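Local coordinates for protein YECBM32 (Yersinia enterocolitica, PDB 2JDA) that binds polygalacturonic acid, the backbone of pectin, as a periplasmic carbohydrate-binding module of the F5/8 type C family, at residues A[27-32]-A[46-51]; A[59-64]-A[113-118]. One frame throughout, in Å; residues are numbered along the deposited sequence.

Contact 1 of 2, residues A[27-32]-A[46-51]. With CA (calcium ion), chain C.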
loop_
_atom_site.group_PDB
_atom_site.type_symbol
_atom_site.label_atom_id
_atom_site.label_comp_id
_atom_site.label_asym_id
_atom_site.label_seq_id
_atom_site.Cartn_x
_atom_site.Cartn_y
_atom_site.Cartn_z
ATOM N N ALA A 27 10.487 2.132 -4.737
ATOM C CA ALA A 27 10.593 3.420 -4.071
ATOM C C ALA A 27 9.586 4.445 -4.574
ATOM O O ALA A 27 9.279 5.430 -3.913
ATOM C CB ALA A 27 11.991 3.926 -4.147
ATOM N N ASN A 28 9.094 4.248 -5.791
ATOM C CA ASN A 28 8.084 5.132 -6.363
ATOM C C ASN A 28 6.806 5.135 -5.533
ATOM O O ASN A 28 5.958 5.999 -5.718
ATOM C CB ASN A 28 7.710 4.787 -7.813
ATOM C CG ASN A 28 8.728 5.177 -8.884
ATOM O OD1 ASN A 28 8.552 4.783 -10.086
ATOM N ND2 ASN A 28 9.709 5.903 -8.523
ATOM N N ILE A 29 6.597 4.130 -4.689
ATOM C CA ILE A 29 5.349 4.071 -3.932
ATOM C C ILE A 29 5.354 5.048 -2.782
ATOM O O ILE A 29 4.307 5.256 -2.186
ATOM C CB ILE A 29 5.137 2.593 -3.411
ATOM C CG1 ILE A 29 3.665 2.303 -3.256
ATOM C CG2 ILE A 29 5.888 2.323 -2.123
ATOM C CD1 ILE A 29 3.369 0.865 -2.858
ATOM N N ALA A 30 6.517 5.618 -2.450
ATOM C CA ALA A 30 6.666 6.426 -1.244
ATOM C C ALA A 30 7.447 7.711 -1.470
ATOM O O ALA A 30 8.067 8.215 -0.514
ATOM C CB ALA A 30 7.308 5.604 -0.160
ATOM N N ASP A 31 7.412 8.228 -2.703
ATOM C CA ASP A 31 8.237 9.399 -3.074
ATOM C C ASP A 31 7.487 10.690 -3.040
ATOM O O ASP A 31 8.054 11.742 -3.371
ATOM C CB ASP A 31 8.912 9.200 -4.433
ATOM C CG ASP A 31 7.961 9.000 -5.555
ATOM O OD1 ASP A 31 6.707 9.000 -5.354
ATOM O OD2 ASP A 31 8.375 8.929 -6.724
ATOM N N GLY A 32 6.231 10.643 -2.623
ATOM C CA GLY A 32 5.436 11.854 -2.533
ATOM C C GLY A 32 4.937 12.385 -3.847
ATOM O O GLY A 32 4.330 13.477 -3.919
ATOM N N VAL A 46 4.781 -5.562 -1.561
ATOM C CA VAL A 46 5.600 -4.373 -1.342
ATOM C C VAL A 46 5.629 -4.121 0.148
ATOM O O VAL A 46 4.586 -4.222 0.828
ATOM C CB VAL A 46 5.072 -3.190 -2.174
ATOM C CG1 VAL A 46 3.634 -2.782 -1.825
ATOM C CG2 VAL A 46 6.028 -1.991 -2.033
ATOM N N GLN A 47 6.829 -3.866 0.662
ATOM C CA GLN A 47 7.075 -3.787 2.104
ATOM C C GLN A 47 7.696 -2.459 2.447
ATOM O O GLN A 47 8.654 -2.036 1.840
ATOM C CB GLN A 47 7.959 -4.929 2.552
ATOM C CG GLN A 47 8.337 -4.928 4.025
ATOM C CD GLN A 47 9.196 -6.111 4.379
ATOM O OE1 GLN A 47 8.736 -7.238 4.245
ATOM N NE2 GLN A 47 10.459 -5.871 4.788
ATOM N N LEU A 48 7.088 -1.784 3.400
ATOM C CA LEU A 48 7.440 -0.449 3.872
ATOM C C LEU A 48 8.098 -0.581 5.221
ATOM O O LEU A 48 7.488 -1.154 6.160
ATOM C CB LEU A 48 6.205 0.424 3.979
ATOM C CG LEU A 48 5.295 0.426 2.786
ATOM C CD1 LEU A 48 4.022 1.186 3.103
ATOM C CD2 LEU A 48 5.976 0.956 1.556
ATOM N N GLU A 49 9.330 -0.112 5.343
ATOM C CA GLU A 49 10.026 -0.072 6.631
ATOM C C GLU A 49 10.005 1.341 7.131
ATOM O O GLU A 49 10.370 2.266 6.401
ATOM C CB GLU A 49 11.484 -0.544 6.483
ATOM C CG GLU A 49 12.275 -0.507 7.793
ATOM C CD GLU A 49 13.720 -0.937 7.629
ATOM O OE1 GLU A 49 14.021 -1.716 6.675
ATOM O OE2 GLU A 49 14.529 -0.547 8.530
ATOM N N LEU A 50 9.518 1.505 8.360
ATOM C CA LEU A 50 9.480 2.804 9.040
ATOM C C LEU A 50 10.803 3.044 9.762
ATOM O O LEU A 50 11.557 2.118 10.020
ATOM C CB LEU A 50 8.309 2.880 10.011
ATOM C CG LEU A 50 6.949 2.491 9.412
ATOM C CD1 LEU A 50 5.865 2.622 10.453
ATOM C CD2 LEU A 50 6.634 3.344 8.202
ATOM N N ASP A 51 10.999 4.284 10.191
ATOM C CA ASP A 51 12.254 4.619 10.894
ATOM C C ASP A 51 12.388 3.897 12.236
ATOM O O ASP A 51 13.481 3.533 12.685
ATOM C CB ASP A 51 12.344 6.150 11.044
ATOM C CG ASP A 51 11.241 6.725 11.933
ATOM O OD1 ASP A 51 10.018 6.523 11.657
ATOM O OD2 ASP A 51 11.539 7.431 12.949
HETATM CA CA CA C . 4.725 7.826 -6.332
#

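Contact 2 of 2, residues A[59-64]-A[113-118]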
loop_
_atom_site.group_PDB
_atom_site.type_symbol
_atom_site.label_atom_id
_atom_site.label_comp_id
_atom_site.label_asym_id
_atom_site.label_seq_id
_atom_site.Cartn_x
_atom_site.Cartn_y
_atom_site.Cartn_z
ATOM N N ILE A 59 -3.660 4.016 6.881
ATOM C CA ILE A 59 -2.856 3.918 5.669
ATOM C C ILE A 59 -3.618 4.639 4.566
ATOM O O ILE A 59 -4.777 4.341 4.304
ATOM C CB ILE A 59 -2.603 2.453 5.305
ATOM C CG1 ILE A 59 -1.763 1.751 6.371
ATOM C CG2 ILE A 59 -1.971 2.371 3.924
ATOM C CD1 ILE A 59 -1.869 0.200 6.396
ATOM N N LEU A 60 -2.940 5.556 3.897
ATOM C CA LEU A 60 -3.422 6.184 2.670
ATOM C C LEU A 60 -2.923 5.339 1.490
ATOM O O LEU A 60 -1.731 5.105 1.375
ATOM C CB LEU A 60 -2.888 7.612 2.560
ATOM C CG LEU A 60 -3.135 8.288 1.186
ATOM C CD1 LEU A 60 -4.578 8.633 0.967
ATOM C CD2 LEU A 60 -2.278 9.539 1.038
ATOM N N ILE A 61 -3.821 4.905 0.630
ATOM C CA ILE A 61 -3.493 4.179 -0.588
ATOM C C ILE A 61 -4.069 4.909 -1.790
ATOM O O ILE A 61 -5.228 5.311 -1.812
ATOM C CB ILE A 61 -3.898 2.680 -0.509
ATOM C CG1 ILE A 61 -3.340 1.949 -1.723
ATOM C CG2 ILE A 61 -5.407 2.485 -0.352
ATOM C CD1 ILE A 61 -3.493 0.445 -1.653
ATOM N N VAL A 62 -3.200 5.114 -2.783
ATOM C CA VAL A 62 -3.527 5.815 -4.022
ATOM C C VAL A 62 -3.218 4.846 -5.174
ATOM O O VAL A 62 -2.123 4.860 -5.728
ATOM C CB VAL A 62 -2.751 7.133 -4.122
ATOM C CG1 VAL A 62 -3.224 7.920 -5.370
ATOM C CG2 VAL A 62 -2.868 7.969 -2.826
ATOM N N PRO A 63 -4.149 3.979 -5.510
ATOM C CA PRO A 63 -3.901 3.007 -6.565
ATOM C C PRO A 63 -3.922 3.671 -7.943
ATOM O O PRO A 63 -4.600 4.676 -8.143
ATOM C CB PRO A 63 -5.012 1.974 -6.363
ATOM C CG PRO A 63 -6.131 2.754 -5.767
ATOM C CD PRO A 63 -5.482 3.770 -4.889
ATOM N N PHE A 64 -3.244 3.063 -8.895
ATOM C CA PHE A 64 -3.195 3.540 -10.282
ATOM C C PHE A 64 -4.502 3.309 -11.008
ATOM O O PHE A 64 -5.104 2.235 -10.892
ATOM C CB PHE A 64 -2.080 2.745 -10.980
ATOM C CG PHE A 64 -1.826 3.120 -12.421
ATOM C CD1 PHE A 64 -1.423 4.396 -12.777
ATOM C CD2 PHE A 64 -1.944 2.145 -13.412
ATOM C CE1 PHE A 64 -1.167 4.707 -14.124
ATOM C CE2 PHE A 64 -1.688 2.466 -14.753
ATOM C CZ PHE A 64 -1.304 3.739 -15.073
ATOM N N ILE A 113 5.210 -2.540 7.329
ATOM C CA ILE A 113 3.886 -2.761 6.757
ATOM C C ILE A 113 4.105 -3.429 5.427
ATOM O O ILE A 113 4.824 -2.906 4.594
ATOM C CB ILE A 113 3.087 -1.428 6.614
ATOM C CG1 ILE A 113 2.846 -0.763 7.999
ATOM C CG2 ILE A 113 1.783 -1.654 5.827
ATOM C CD1 ILE A 113 1.796 -1.470 8.814
ATOM N N LYS A 114 3.412 -4.525 5.173
ATOM C CA LYS A 114 3.541 -5.246 3.902
ATOM C C LYS A 114 2.195 -5.395 3.264
ATOM O O LYS A 114 1.259 -5.843 3.913
ATOM C CB LYS A 114 4.225 -6.588 4.109
ATOM C CG LYS A 114 4.443 -7.373 2.783
ATOM C CD LYS A 114 5.334 -8.604 3.028
ATOM C CE LYS A 114 4.710 -9.749 3.791
ATOM N NZ LYS A 114 4.126 -10.825 2.912
ATOM N N LEU A 115 2.080 -5.046 1.987
ATOM C CA LEU A 115 0.898 -5.317 1.196
ATOM C C LEU A 115 1.200 -6.488 0.286
ATOM O O LEU A 115 2.169 -6.450 -0.471
ATOM C CB LEU A 115 0.470 -4.121 0.347
ATOM C CG LEU A 115 -0.318 -3.036 1.070
ATOM C CD1 LEU A 115 0.536 -2.337 2.047
ATOM C CD2 LEU A 115 -0.858 -2.040 0.078
ATOM N N ASP A 116 0.392 -7.540 0.384
ATOM C CA ASP A 116 0.431 -8.642 -0.564
ATOM C C ASP A 116 -0.671 -8.309 -1.574
ATOM O O ASP A 116 -1.818 -8.039 -1.185
ATOM C CB ASP A 116 0.148 -9.980 0.101
ATOM C CG ASP A 116 1.198 -10.397 1.119
ATOM O OD1 ASP A 116 2.333 -9.790 1.185
ATOM O OD2 ASP A 116 0.938 -11.330 1.937
ATOM N N THR A 117 -0.347 -8.285 -2.856
ATOM C CA THR A 117 -1.262 -7.784 -3.880
ATOM C C THR A 117 -1.537 -8.893 -4.891
ATOM O O THR A 117 -0.700 -9.752 -5.157
ATOM C CB THR A 117 -0.714 -6.535 -4.588
ATOM O OG1 THR A 117 0.490 -6.846 -5.290
ATOM C CG2 THR A 117 -0.348 -5.446 -3.588
ATOM N N PHE A 118 -2.729 -8.837 -5.476
ATOM C CA PHE A 118 -3.251 -9.932 -6.306
ATOM C C PHE A 118 -3.724 -9.469 -7.672
ATOM O O PHE A 118 -4.490 -10.207 -8.336
ATOM C CB PHE A 118 -4.386 -10.667 -5.565
ATOM C CG PHE A 118 -4.014 -11.110 -4.185
ATOM C CD1 PHE A 118 -3.349 -12.280 -3.972
ATOM C CD2 PHE A 118 -4.290 -10.334 -3.085
ATOM C CE1 PHE A 118 -2.948 -12.646 -2.696
ATOM C CE2 PHE A 118 -3.904 -10.726 -1.786
ATOM C CZ PHE A 118 -3.210 -11.843 -1.625
#

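Contact 1 of 2, residues A[27-32]-A[46-51]
Ile-29 and Val-46 form the closest backbone approach, with their CA atoms 8.8 Å apart, a separation bridged by side chains and crossed by no hydrogen bond. Residues 27-29 belong to a 3-10 segment, with Ala-30 N bonded to Ala-27 O at 3.1 Å, whereas 46-50 is extended, so a short 3-10 turn faces a strand across a layer of side chains. Ile-29 serves both strand residues with separate branches. Its CG1 lies roughly anti to the backbone N (chi1 -152°), and the straight continuation beyond (chi2 176°) carries CD1 tip to tip with Val-46, 3.8 Å from its CG1. The shorter branch, CG2, meets Leu-48 CD2 at 3.9 Å, the two side chains crossing at about a right angle. Val-46 and Leu-48, two positions apart, present the same strand face. Ile-128 and Ile-131 of strand 125-133 also touch Ile-29, making this a corner of the hydrophobic core.

Residues before and after Ile-29 in the sequence bind one calcium ion: Asn-28 gives its backbone O at 2.3 Å and Asp-31 its OD1 at 2.5 Å. Asp-31 OD2 stays 3.8 Å from the ion, so this carboxylate binds through one oxygen. Asp-33, Thr-36, Asn-129 and Glu-130 supply further ligands, and Gly-32 N donates a hydrogen bond to Glu-130 OE2. The chemistry thus divides by direction, consistent with a calcium that holds the loop to strand 125-133, whose Asn-129 and Glu-130 are ligands, while strand 44-50 is met by apolar side chains alone.

Contact 2 of 2, residues A[59-64]-A[113-118]
Ile-59 pairs with Ile-113 and Ile-61 with Leu-115 in a register that advances in the same direction along both strands, at CA separations of 9.6 Å and 10.6 Å. No hydrogen bond joins the segments; spacing of this size is that of two sheets packed face to face. Each pairing rests on a single close methyl meeting. Ile-59 and Ile-113 slide past one another in opposite senses, CD1 of Ile-59 reaching CG2 of Ile-113 at 4.1 Å. In Ile-61, CG1 is turned opposite the backbone N (chi1 -172°) and the chain runs on extended, which delivers CD1 to within 4.0 Å of Leu-115 CD2; these two side chains meet at a slant.

Lys-114 and Asp-116 alternate with the buried residues and lie on the other face of their strand. There Lys-114 NZ forms a salt bridge with Asp-116 OD1 at 2.7 Å, using the syn lone pair of that oxygen, and Lys-114 also makes a cation-pi contact with Trp-84.

The contact lies at the middle of the beta sandwich expected of an F5/8 type C domain. Strand 112-120 runs between 44-50 and 71-78 in one sheet, while 53-63 pairs with 101-105 and 125-133 in the other. Ile-75 and Ile-133 also touch Ile-59, Tyr-77 adjoins Ile-113, and Ile-131 packs on Leu-115.

Both contacts are buried and apolar where their segments touch, and their centres lie about 10 Å apart, but they occupy different parts of one sandwich. The centre of contact 2 lies about 2 Å from that of the chain, and this contact joins strand to strand across the two sheets; that of contact 1 lies about 9 Å away, where a calcium-binding loop is set against the same core. They share a sheet: strands 44-50 and 112-120 are antiparallel neighbours, with probable hydrogen bonds from Leu-48 N to Ile-113 O (2.8 Å) and from Leu-115 N to Val-46 O (2.9 Å). Polar chemistry accompanies each, as metal coordination beside contact 1 and as an ion pair within 113-118, on the strand face turned away from contact 2.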